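Long-range contacts in putative ABC transporter subunit, substrate-binding component (Rhodopseudomonas palustris, PDB 4EVQ), which binds 4-hydroxybenzoate and probably hands such lignin-derived aromatic acids to a membrane ABC transporter for uptake: residues D63-P67 and T89-V94; N135-G139 and A162-M167; A219-I223 and F240-V245; Y262-L266 and K354-L358. All coordinates share one frame; numbering follows the deposited sequence.

Contact 1 (D63-P67 and T89-V94); sequences DESAP and TVHSGV. With PHB (p-hydroxybenzoic acid), chain H.
Pro67 and Val94 bring their CA atoms to 4.4 Å, and those of Ser65 and His91 lie 5.7 Å apart, which lays the loop after strand 54-62 against the start of helix 92-105. Asp63 OD1 takes the backbone N of Ser65, an Asx turn, while Asp63 OD2 accepts from Thr89 OG1 at 2.6 Å, the hydroxyl standing 47° above the carboxylate plane. A bridging water donates to Asp63 OD2 and Ser65 OG and accepts from His91 N. Were an alanine to replace Asp63, the Thr89 hydroxyl would probably lose this acceptor, the water would keep only Ser65 OG to donate to, and the Asx turn would lose its side-chain bond. His91 suits the N-cap because its ND1 accepts weak bonds from the backbone N of Gly93 and Val94. Ser65 O lies 3.8 Å above one face of the ring, and Pro67 CG reaches His91 CE1 at 3.6 Å. Val94 CG1, anti to the backbone N (chi1 179°), goes to Asp63, and CG2 lies 4.0 Å from Pro67 CD. Ser92 N (2.8 Å to O1') and Ser92 OG (2.6 Å to O2') grip the ligand carboxylate. Such a helix N-terminus receiving a carboxylate fits the ligand cleft of leucine-binding proteins.

Contact 2 (N135-G139 and A162-M167); sequences NGQIG and AAGEEM. With PHB (p-hydroxybenzoic acid), chain H.
Asn135 and Glu166 make the one hydrogen bond between the two segments, whose short helix axes pass 8.3 Å apart at a crossing angle of -44°. Asn135 ND2 gives a nearly straight bond to Glu166 OE1, 2.9 Å long with 169° at the hydrogen. The acceptor lies close to the amide plane, and OE1 is met on its anti side, tilted out of the carboxylate plane. The same OE1 also accepts from the backbone N of Asp117, so two donors hold the carboxylate. Asn135 OD1, by contrast, is buried with no polar partner and rests 3.4 Å from Met167 CE, which is probably the price of turning the NH2 end of the amide to the carboxylate.

In shape, Asn135 is a knob in a hole formed by Ala162, Ala163, Glu166 and Met167. With CG anti to its carbonyl carbon (chi1 -73°), the amide is carried across the neighbouring helix. Helix 162-177 is the connection of a beta-alpha-beta crossover between parallel strands 153-159 and 181-188, as in the alpha/beta lobes of periplasmic binding proteins, and helix 135-148 packs beside it.

Glycine suits position 139 because the backbones come so near: Gly139 CA lies 3.6 Å from Met167 O in a CA-H...O contact, where a side chain would clash.

Apolar contacts fill the remainder. Selenomethionine Met167 lies side by side with Ile138, SE to CG2 at 4.1 Å, and bends at its third torsion to set CE 3.7 Å from ligand atom C6. The small methyl of Ala163 lets the ligand carboxylate come close, CB to O1' at 3.3 Å.

Contact 3 (A219-I223 and F240-V245); sequences ALKFI and FLTDGV. With PHB (p-hydroxybenzoic acid), chain H.
The Phe222 ring meets the Leu241 methyl obliquely, CD2 to CD1 at 4.3 Å, and stands edge-to-face with Phe195. The ring of Phe240 serves the ligand instead: atom C5 of p-hydroxybenzoate lies 3.8 Å above its plane, over the centre, and Phe240 CB approaches ligand O4 at 3.2 Å. Phe133 also meets the Phe240 ring. A serine in place of Phe240 would probably open a gap beside the bound aromatic ring, which would lose the face it rests on.

Between the segments the contact is apolar, without a cross hydrogen bond. The small Ala219 lets the loop come close, its CB 3.3 Å from Leu241 O. That buried carbonyl has no polar partner, and Ile223 CD1 presses on it too, at 3.5 Å. Branched Val245 is shared between two helix residues: CG1 packs on Leu220 CB at 3.9 Å, and CG2, which sits between the backbone N and carbonyl carbon (chi1 of CG1 -62°), turns to Ile223 CD1 at 4.0 Å. Helix 217-228 is the connection of a beta-alpha-beta crossover between parallel strands 209-213 and 235-238, and the loop following the second strand lines the binding pocket, as in alpha/beta periplasmic binding proteins.

Contact 4 (Y262-L266 and K354-L358); sequences YVSDL and KSVNL
A type I beta turn, Val263 to Leu266, sits beside strand 354-362 at the outer edge of the seven-stranded sheet, and Asp265 of the turn meets Asn357 of the strand. Asn357 N, on the side of the strand turned from its partner 345-351, donates to Asp265 OD2 at 3.2 Å, with 167° at the hydrogen. The N-H arrives on the syn side of the carboxylate, 19° out of its plane. An aspartate suits this corner because its short chain, with CG between the backbone N and the carbonyl carbon (chi1 64°), presents both oxygens to the strand: OD1 lies 3.4 Å from Asn357 CB.

Water completes the polar joint. One molecule donates to Asp265 OD2 and Asn357 O, another donates to Asp265 OD1 while accepting from Asn357 ND2, and a third lies between Ser264 OG (2.5 Å) and Ser355 O (2.6 Å), donating to the latter. The amide of Asn357 thus has a mate at either end, for its OD1 accepts from Gly359 N.

Val263, a buried residue, supplies the apolar part. Its CG1, anti to the backbone N, lies 3.5 Å from Ser355 O and 3.7 Å from Asn357 N, and Leu266 CD2 touches Asn357 ND2 at 3.9 Å. Val263 and Leu266 also rest on Tyr346 of strand 345-351. Here a turn leading out of strand 257-260 covers the edge of an alpha/beta sheet, a side-chain carboxylate taking the strand N-H that another strand could otherwise pair with.

Contacts 1, 2 and 3 are buried and all reach the same p-hydroxybenzoate, whereas contact 4 is partly buried and lies at a sheet edge. Contact 1 belongs to the six-stranded sheet's side of the cleft and treats the ligand's acid end; contact 3, on the seven-stranded side, meets its aromatic ring and hydroxyl. Contact 2 touches both, through Ser92 with Asn135 and through Met167 with Phe240. Chemistry follows place: capping, an Asx turn and a bridging water in contact 1, one helix-to-helix polar bond in contact 2, apolar side chains against each other and a buried carbonyl, without hydrogen bonds, in contact 3, and water bridges in contact 4, which meets contact 3 at Thr242 and Ser355.

Contact 1 (D63-P67 and T89-V94)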
loop_
_atom_site.group_PDB
_atom_site.type_symbol
_atom_site.label_atom_id
_atom_site.label_comp_id
_atom_site.label_asym_id
_atom_site.label_seq_id
_atom_site.Cartn_x
_atom_site.Cartn_y
_atom_site.Cartn_z
ATOM N N ASP A 63 -5.107 5.763 -14.369
ATOM C CA ASP A 63 -6.424 5.822 -13.743
ATOM C C ASP A 63 -6.761 7.182 -13.139
ATOM O O ASP A 63 -7.887 7.416 -12.734
ATOM C CB ASP A 63 -6.596 4.719 -12.688
ATOM C CG ASP A 63 -5.873 5.017 -11.348
ATOM O OD1 ASP A 63 -5.186 5.996 -11.173
ATOM O OD2 ASP A 63 -6.035 4.233 -10.412
ATOM N N GLU A 64 -5.787 8.085 -13.116
ATOM C CA GLU A 64 -5.952 9.461 -12.604
ATOM C C GLU A 64 -6.454 9.530 -11.151
ATOM O O GLU A 64 -6.972 10.547 -10.722
ATOM C CB GLU A 64 -6.891 10.281 -13.547
ATOM C CG GLU A 64 -6.447 10.267 -15.003
ATOM C CD GLU A 64 -7.424 10.906 -16.018
ATOM O OE1 GLU A 64 -8.518 11.361 -15.646
ATOM O OE2 GLU A 64 -7.045 11.010 -17.206
ATOM N N SER A 65 -6.359 8.416 -10.427
ATOM C CA SER A 65 -7.003 8.274 -9.133
ATOM C C SER A 65 -8.437 8.777 -9.135
ATOM O O SER A 65 -8.897 9.374 -8.138
ATOM C CB SER A 65 -6.184 8.879 -8.013
ATOM O OG SER A 65 -4.907 8.265 -7.987
ATOM N N ALA A 66 -9.181 8.446 -10.201
ATOM C CA ALA A 66 -10.542 8.978 -10.417
ATOM C C ALA A 66 -11.566 7.861 -10.483
ATOM O O ALA A 66 -11.754 7.211 -11.531
ATOM C CB ALA A 66 -10.580 9.758 -11.699
ATOM N N PRO A 67 -12.241 7.611 -9.362
ATOM C CA PRO A 67 -13.201 6.497 -9.374
ATOM C C PRO A 67 -14.259 6.549 -10.499
ATOM O O PRO A 67 -14.629 5.494 -10.986
ATOM C CB PRO A 67 -13.789 6.524 -7.963
ATOM C CG PRO A 67 -12.695 7.107 -7.119
ATOM C CD PRO A 67 -12.008 8.133 -7.998
ATOM N N THR A 89 -4.813 -1.156 -8.255
ATOM C CA THR A 89 -4.222 0.143 -8.461
ATOM C C THR A 89 -3.841 0.740 -7.098
ATOM O O THR A 89 -3.727 -0.013 -6.106
ATOM C CB THR A 89 -5.180 1.020 -9.238
ATOM O OG1 THR A 89 -4.561 2.322 -9.474
ATOM C CG2 THR A 89 -6.496 1.229 -8.514
ATOM N N VAL A 90 -3.644 2.048 -7.019
ATOM C CA VAL A 90 -3.307 2.750 -5.778
ATOM C C VAL A 90 -4.466 3.194 -4.944
ATOM O O VAL A 90 -4.522 2.884 -3.760
ATOM C CB VAL A 90 -2.395 3.965 -6.102
ATOM C CG1 VAL A 90 -2.191 4.877 -4.892
ATOM C CG2 VAL A 90 -1.028 3.474 -6.616
ATOM N N HIS A 91 -5.400 3.914 -5.537
ATOM C CA HIS A 91 -6.524 4.545 -4.821
ATOM C C HIS A 91 -7.643 3.529 -4.574
ATOM O O HIS A 91 -8.077 2.856 -5.502
ATOM C CB HIS A 91 -6.995 5.721 -5.691
ATOM C CG HIS A 91 -8.092 6.564 -5.111
ATOM N ND1 HIS A 91 -9.399 6.137 -5.002
ATOM C CD2 HIS A 91 -8.099 7.866 -4.743
ATOM C CE1 HIS A 91 -10.151 7.126 -4.553
ATOM N NE2 HIS A 91 -9.383 8.182 -4.366
ATOM N N SER A 92 -8.061 3.402 -3.331
ATOM C CA SER A 92 -9.034 2.389 -2.954
ATOM C C SER A 92 -10.358 2.503 -3.652
ATOM O O SER A 92 -10.998 1.495 -3.901
ATOM C CB SER A 92 -9.298 2.423 -1.451
ATOM O OG SER A 92 -8.316 1.752 -0.702
ATOM N N GLY A 93 -10.816 3.713 -3.935
ATOM C CA GLY A 93 -12.073 3.858 -4.651
ATOM C C GLY A 93 -11.977 3.347 -6.093
ATOM O O GLY A 93 -12.901 2.675 -6.566
ATOM N N VAL A 94 -10.887 3.651 -6.790
ATOM C CA VAL A 94 -10.692 3.073 -8.126
ATOM C C VAL A 94 -10.575 1.569 -8.031
ATOM O O VAL A 94 -11.182 0.841 -8.820
ATOM C CB VAL A 94 -9.415 3.650 -8.785
ATOM C CG1 VAL A 94 -9.140 3.051 -10.179
ATOM C CG2 VAL A 94 -9.473 5.146 -8.857
HETATM C "C1'" PHB H . -5.512 3.799 -0.930
HETATM O "O1'" PHB H . -6.311 4.596 -1.474
HETATM O "O2'" PHB H . -5.833 2.578 -0.650
HETATM C C1 PHB H . -4.133 4.192 -0.576
HETATM C C2 PHB H . -3.526 5.245 -1.262
HETATM C C3 PHB H . -2.239 5.631 -0.923
HETATM C C4 PHB H . -1.588 4.996 0.083
HETATM C C5 PHB H . -2.160 3.935 0.761
HETATM C C6 PHB H . -3.426 3.563 0.421
HETATM O O4 PHB H . -0.339 5.360 0.429
HETATM O O HOH W 1 -4.928 5.316 -8.157
#

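Contact 2 (N135-G139 and A162-M167)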
loop_
_atom_site.group_PDB
_atom_site.type_symbol
_atom_site.label_atom_id
_atom_site.label_comp_id
_atom_site.label_asym_id
_atom_site.label_seq_id
_atom_site.Cartn_x
_atom_site.Cartn_y
_atom_site.Cartn_z
ATOM N N ASN A 135 -6.464 -1.771 4.726
ATOM C CA ASN A 135 -6.558 -0.500 5.448
ATOM C C ASN A 135 -6.872 -0.672 6.913
ATOM O O ASN A 135 -6.239 -0.071 7.761
ATOM C CB ASN A 135 -7.667 0.338 4.807
ATOM C CG ASN A 135 -7.296 0.920 3.448
ATOM O OD1 ASN A 135 -6.136 1.166 3.148
ATOM N ND2 ASN A 135 -8.309 1.168 2.646
ATOM N N GLY A 136 -7.872 -1.477 7.235
ATOM C CA GLY A 136 -8.271 -1.554 8.635
ATOM C C GLY A 136 -7.194 -2.240 9.451
ATOM O O GLY A 136 -6.931 -1.853 10.600
ATOM N N GLN A 137 -6.544 -3.239 8.867
ATOM C CA GLN A 137 -5.505 -3.930 9.611
ATOM C C GLN A 137 -4.293 -3.057 9.951
ATOM O O GLN A 137 -3.789 -3.059 11.076
ATOM C CB GLN A 137 -5.071 -5.201 8.885
ATOM C CG GLN A 137 -4.165 -6.093 9.740
ATOM C CD GLN A 137 -3.911 -7.467 9.164
ATOM O OE1 GLN A 137 -4.004 -7.686 7.983
ATOM N NE2 GLN A 137 -3.510 -8.385 10.036
ATOM N N ILE A 138 -3.846 -2.255 9.002
ATOM C CA ILE A 138 -2.724 -1.388 9.305
ATOM C C ILE A 138 -3.159 -0.262 10.256
ATOM O O ILE A 138 -2.420 0.105 11.147
ATOM C CB ILE A 138 -2.010 -0.842 8.043
ATOM C CG1 ILE A 138 -0.678 -0.225 8.467
ATOM C CG2 ILE A 138 -2.873 0.126 7.228
ATOM C CD1 ILE A 138 0.243 0.166 7.292
ATOM N N GLY A 139 -4.371 0.233 10.108
ATOM C CA GLY A 139 -4.860 1.222 11.075
ATOM C C GLY A 139 -4.897 0.670 12.502
ATOM O O GLY A 139 -4.483 1.310 13.460
ATOM N N ALA A 162 -12.373 6.554 0.878
ATOM C CA ALA A 162 -12.414 5.234 1.518
ATOM C C ALA A 162 -11.173 4.883 2.296
ATOM O O ALA A 162 -11.266 4.318 3.364
ATOM C CB ALA A 162 -12.739 4.137 0.492
ATOM N N ALA A 163 -9.999 5.138 1.744
ATOM C CA ALA A 163 -8.814 4.682 2.407
ATOM C C ALA A 163 -8.599 5.413 3.704
ATOM O O ALA A 163 -8.212 4.804 4.718
ATOM C CB ALA A 163 -7.580 4.771 1.526
ATOM N N GLY A 164 -8.801 6.726 3.683
ATOM C CA GLY A 164 -8.661 7.490 4.918
ATOM C C GLY A 164 -9.700 7.052 5.927
ATOM O O GLY A 164 -9.385 6.831 7.108
ATOM N N GLU A 165 -10.938 6.865 5.495
ATOM C CA GLU A 165 -12.011 6.482 6.402
ATOM C C GLU A 165 -11.696 5.131 7.019
ATOM O O GLU A 165 -11.857 4.927 8.233
ATOM C CB GLU A 165 -13.343 6.472 5.649
ATOM C CG GLU A 165 -13.812 7.821 5.130
ATOM C CD GLU A 165 -14.787 7.768 3.910
ATOM O OE1 GLU A 165 -15.092 8.880 3.374
ATOM O OE2 GLU A 165 -15.218 6.664 3.479
ATOM N N GLU A 166 -11.213 4.186 6.220
ATOM C CA GLU A 166 -10.981 2.849 6.750
ATOM C C GLU A 166 -9.765 2.749 7.645
ATOM O O GLU A 166 -9.745 1.963 8.587
ATOM C CB GLU A 166 -10.843 1.865 5.590
ATOM C CG GLU A 166 -12.175 1.565 4.898
ATOM C CD GLU A 166 -12.080 0.668 3.664
ATOM O OE1 GLU A 166 -10.987 0.175 3.347
ATOM O OE2 GLU A 166 -13.130 0.413 3.052
HETATM N N MSE A 167 -8.692 3.454 7.298
HETATM C CA MSE A 167 -7.532 3.463 8.163
HETATM C C MSE A 167 -7.808 4.189 9.477
HETATM O O MSE A 167 -7.282 3.788 10.524
HETATM C CB MSE A 167 -6.335 4.065 7.462
HETATM C CG MSE A 167 -5.727 3.153 6.425
HETATM SE SE MSE A 167 -4.031 3.731 5.745
HETATM C CE MSE A 167 -4.513 4.000 3.953
HETATM C "C1'" PHB H . -5.512 3.799 -0.930
HETATM O "O1'" PHB H . -6.311 4.596 -1.474
HETATM O "O2'" PHB H . -5.833 2.578 -0.650
HETATM C C1 PHB H . -4.133 4.192 -0.576
HETATM C C2 PHB H . -3.526 5.245 -1.262
HETATM C C3 PHB H . -2.239 5.631 -0.923
HETATM C C4 PHB H . -1.588 4.996 0.083
HETATM C C5 PHB H . -2.160 3.935 0.761
HETATM C C6 PHB H . -3.426 3.563 0.421
HETATM O O4 PHB H . -0.339 5.360 0.429
#

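Contact 3 (A219-I223 and F240-V245)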
loop_
_atom_site.group_PDB
_atom_site.type_symbol
_atom_site.label_atom_id
_atom_site.label_comp_id
_atom_site.label_asym_id
_atom_site.label_seq_id
_atom_site.Cartn_x
_atom_site.Cartn_y
_atom_site.Cartn_z
ATOM N N ALA A 219 1.442 14.300 1.609
ATOM C CA ALA A 219 2.076 13.933 2.880
ATOM C C ALA A 219 3.293 14.797 3.165
ATOM O O ALA A 219 3.479 15.221 4.297
ATOM C CB ALA A 219 2.470 12.447 2.902
ATOM N N LEU A 220 4.106 15.068 2.168
ATOM C CA LEU A 220 5.244 15.972 2.353
ATOM C C LEU A 220 4.775 17.327 2.863
ATOM O O LEU A 220 5.337 17.886 3.824
ATOM C CB LEU A 220 6.017 16.100 1.039
ATOM C CG LEU A 220 7.166 17.120 1.069
ATOM C CD1 LEU A 220 8.202 16.796 2.146
ATOM C CD2 LEU A 220 7.812 17.172 -0.313
ATOM N N LYS A 221 3.766 17.886 2.234
ATOM C CA LYS A 221 3.262 19.174 2.637
ATOM C C LYS A 221 2.692 19.124 4.022
ATOM O O LYS A 221 2.924 20.041 4.818
ATOM C CB LYS A 221 2.270 19.717 1.618
ATOM C CG LYS A 221 1.888 21.188 1.903
ATOM C CD LYS A 221 1.054 21.707 0.772
ATOM C CE LYS A 221 0.789 23.211 0.963
ATOM N NZ LYS A 221 -0.008 23.434 2.185
ATOM N N PHE A 222 1.983 18.076 4.366
ATOM C CA PHE A 222 1.418 17.928 5.700
ATOM C C PHE A 222 2.531 17.924 6.720
ATOM O O PHE A 222 2.445 18.593 7.762
ATOM C CB PHE A 222 0.557 16.664 5.824
ATOM C CG PHE A 222 -0.084 16.556 7.152
ATOM C CD1 PHE A 222 -1.247 17.244 7.427
ATOM C CD2 PHE A 222 0.486 15.801 8.148
ATOM C CE1 PHE A 222 -1.826 17.212 8.712
ATOM C CE2 PHE A 222 -0.082 15.763 9.416
ATOM C CZ PHE A 222 -1.234 16.446 9.688
ATOM N N ILE A 223 3.571 17.160 6.497
ATOM C CA ILE A 223 4.690 17.065 7.436
ATOM C C ILE A 223 5.315 18.433 7.649
ATOM O O ILE A 223 5.584 18.829 8.778
ATOM C CB ILE A 223 5.735 16.046 6.913
ATOM C CG1 ILE A 223 5.174 14.626 7.037
ATOM C CG2 ILE A 223 7.088 16.200 7.613
ATOM C CD1 ILE A 223 5.984 13.638 6.296
ATOM N N PHE A 240 2.649 5.102 5.136
ATOM C CA PHE A 240 2.431 5.874 3.919
ATOM C C PHE A 240 2.658 7.361 4.152
ATOM O O PHE A 240 2.936 8.101 3.211
ATOM C CB PHE A 240 1.024 5.633 3.359
ATOM C CG PHE A 240 0.606 4.208 3.418
ATOM C CD1 PHE A 240 1.275 3.266 2.668
ATOM C CD2 PHE A 240 -0.384 3.796 4.294
ATOM C CE1 PHE A 240 0.938 1.936 2.778
ATOM C CE2 PHE A 240 -0.692 2.434 4.417
ATOM C CZ PHE A 240 -0.029 1.526 3.672
ATOM N N LEU A 241 2.494 7.809 5.400
ATOM C CA LEU A 241 2.636 9.233 5.743
ATOM C C LEU A 241 4.058 9.696 5.474
ATOM O O LEU A 241 4.245 10.854 5.161
ATOM C CB LEU A 241 2.304 9.383 7.222
ATOM C CG LEU A 241 2.397 10.794 7.788
ATOM C CD1 LEU A 241 1.411 11.728 7.114
ATOM C CD2 LEU A 241 2.181 10.765 9.309
ATOM N N THR A 242 5.068 8.828 5.602
ATOM C CA THR A 242 6.449 9.219 5.401
ATOM C C THR A 242 7.151 8.579 4.215
ATOM O O THR A 242 8.169 9.098 3.747
ATOM C CB THR A 242 7.279 8.995 6.688
ATOM O OG1 THR A 242 7.272 7.596 7.055
ATOM C CG2 THR A 242 6.708 9.773 7.845
ATOM N N ASP A 243 6.640 7.434 3.732
ATOM C CA ASP A 243 7.379 6.750 2.687
ATOM C C ASP A 243 7.445 7.545 1.380
ATOM O O ASP A 243 6.440 7.996 0.867
ATOM C CB ASP A 243 6.807 5.351 2.427
ATOM C CG ASP A 243 7.601 4.259 3.131
ATOM O OD1 ASP A 243 7.883 4.404 4.343
ATOM O OD2 ASP A 243 7.952 3.229 2.473
ATOM N N GLY A 244 8.660 7.721 0.885
ATOM C CA GLY A 244 8.914 8.447 -0.332
ATOM C C GLY A 244 9.179 9.921 -0.190
ATOM O O GLY A 244 9.564 10.534 -1.175
ATOM N N VAL A 245 8.938 10.486 0.992
ATOM C CA VAL A 245 9.035 11.940 1.197
ATOM C C VAL A 245 10.035 12.273 2.271
ATOM O O VAL A 245 10.145 13.445 2.639
ATOM C CB VAL A 245 7.675 12.582 1.478
ATOM C CG1 VAL A 245 6.718 12.394 0.266
ATOM C CG2 VAL A 245 7.056 12.129 2.769
HETATM C "C1'" PHB H . -5.512 3.799 -0.930
HETATM O "O1'" PHB H . -6.311 4.596 -1.474
HETATM O "O2'" PHB H . -5.833 2.578 -0.650
HETATM C C1 PHB H . -4.133 4.192 -0.576
HETATM C C2 PHB H . -3.526 5.245 -1.262
HETATM C C3 PHB H . -2.239 5.631 -0.923
HETATM C C4 PHB H . -1.588 4.996 0.083
HETATM C C5 PHB H . -2.160 3.935 0.761
HETATM C C6 PHB H . -3.426 3.563 0.421
HETATM O O4 PHB H . -0.339 5.360 0.429
#

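Contact 4 (Y262-L266 and K354-L358)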
loop_
_atom_site.group_PDB
_atom_site.type_symbol
_atom_site.label_atom_id
_atom_site.label_comp_id
_atom_site.label_asym_id
_atom_site.label_seq_id
_atom_site.Cartn_x
_atom_site.Cartn_y
_atom_site.Cartn_z
ATOM N N TYR A 262 6.985 -2.510 5.869
ATOM C CA TYR A 262 8.330 -2.431 5.287
ATOM C C TYR A 262 9.131 -1.342 5.981
ATOM O O TYR A 262 8.569 -0.339 6.387
ATOM C CB TYR A 262 8.259 -2.116 3.774
ATOM C CG TYR A 262 9.604 -2.049 3.130
ATOM C CD1 TYR A 262 10.397 -3.188 2.960
ATOM C CD2 TYR A 262 10.094 -0.829 2.648
ATOM C CE1 TYR A 262 11.641 -3.105 2.407
ATOM C CE2 TYR A 262 11.351 -0.753 2.070
ATOM C CZ TYR A 262 12.111 -1.900 1.932
ATOM O OH TYR A 262 13.359 -1.790 1.355
ATOM N N VAL A 263 10.428 -1.578 6.134
ATOM C CA VAL A 263 11.376 -0.550 6.564
ATOM C C VAL A 263 12.618 -0.774 5.722
ATOM O O VAL A 263 13.004 -1.910 5.496
ATOM C CB VAL A 263 11.828 -0.699 8.029
ATOM C CG1 VAL A 263 12.337 0.665 8.553
ATOM C CG2 VAL A 263 10.840 -1.257 8.886
ATOM N N SER A 264 13.262 0.292 5.239
ATOM C CA SER A 264 14.304 0.069 4.244
ATOM C C SER A 264 15.521 -0.590 4.813
ATOM O O SER A 264 16.257 -1.185 4.044
ATOM C CB SER A 264 14.680 1.330 3.477
ATOM O OG SER A 264 15.104 2.260 4.370
ATOM N N ASP A 265 15.690 -0.542 6.132
ATOM C CA ASP A 265 16.837 -1.141 6.790
ATOM C C ASP A 265 16.688 -2.605 7.128
ATOM O O ASP A 265 17.567 -3.154 7.777
ATOM C CB ASP A 265 17.272 -0.332 8.065
ATOM C CG ASP A 265 16.226 -0.306 9.173
ATOM O OD1 ASP A 265 15.241 -1.035 9.088
ATOM O OD2 ASP A 265 16.426 0.439 10.187
ATOM N N LEU A 266 15.613 -3.261 6.693
ATOM C CA LEU A 266 15.461 -4.674 7.005
ATOM C C LEU A 266 16.670 -5.442 6.470
ATOM O O LEU A 266 17.069 -5.253 5.333
ATOM C CB LEU A 266 14.180 -5.227 6.429
ATOM C CG LEU A 266 12.862 -4.781 7.107
ATOM C CD1 LEU A 266 11.634 -5.175 6.301
ATOM C CD2 LEU A 266 12.764 -5.379 8.518
ATOM N N LYS A 354 15.386 8.993 6.771
ATOM C CA LYS A 354 14.894 7.661 6.452
ATOM C C LYS A 354 14.129 7.156 7.664
ATOM O O LYS A 354 14.331 7.630 8.783
ATOM C CB LYS A 354 16.034 6.721 6.088
ATOM C CG LYS A 354 17.040 6.558 7.187
ATOM C CD LYS A 354 18.367 6.053 6.638
ATOM C CE LYS A 354 18.842 4.780 7.357
ATOM N NZ LYS A 354 19.074 5.029 8.811
ATOM N N SER A 355 13.266 6.167 7.477
ATOM C CA SER A 355 12.603 5.515 8.600
ATOM C C SER A 355 13.508 4.416 9.088
ATOM O O SER A 355 14.106 3.710 8.304
ATOM C CB SER A 355 11.242 4.942 8.206
ATOM O OG SER A 355 10.277 5.968 8.135
ATOM N N VAL A 356 13.639 4.306 10.407
ATOM C CA VAL A 356 14.408 3.248 11.033
ATOM C C VAL A 356 13.484 2.354 11.822
ATOM O O VAL A 356 12.451 2.767 12.304
ATOM C CB VAL A 356 15.517 3.798 11.907
ATOM C CG1 VAL A 356 16.452 4.678 11.089
ATOM C CG2 VAL A 356 14.950 4.576 13.028
ATOM N N ASN A 357 13.858 1.091 11.916
ATOM C CA ASN A 357 13.077 0.086 12.595
ATOM C C ASN A 357 13.255 0.166 14.108
ATOM O O ASN A 357 14.334 -0.037 14.613
ATOM C CB ASN A 357 13.569 -1.255 12.066
ATOM C CG ASN A 357 12.695 -2.418 12.458
ATOM O OD1 ASN A 357 11.706 -2.282 13.175
ATOM N ND2 ASN A 357 13.037 -3.593 11.928
ATOM N N LEU A 358 12.166 0.414 14.812
ATOM C CA LEU A 358 12.171 0.397 16.272
ATOM C C LEU A 358 11.712 -0.917 16.863
ATOM O O LEU A 358 11.803 -1.111 18.064
ATOM C CB LEU A 358 11.288 1.505 16.801
ATOM C CG LEU A 358 11.696 2.912 16.431
ATOM C CD1 LEU A 358 10.732 3.874 17.117
ATOM C CD2 LEU A 358 13.136 3.170 16.853
HETATM O O HOH W 2 15.778 2.547 6.769
HETATM O O HOH W 3 15.635 -3.553 10.509
HETATM O O HOH W 4 16.805 0.049 12.815
#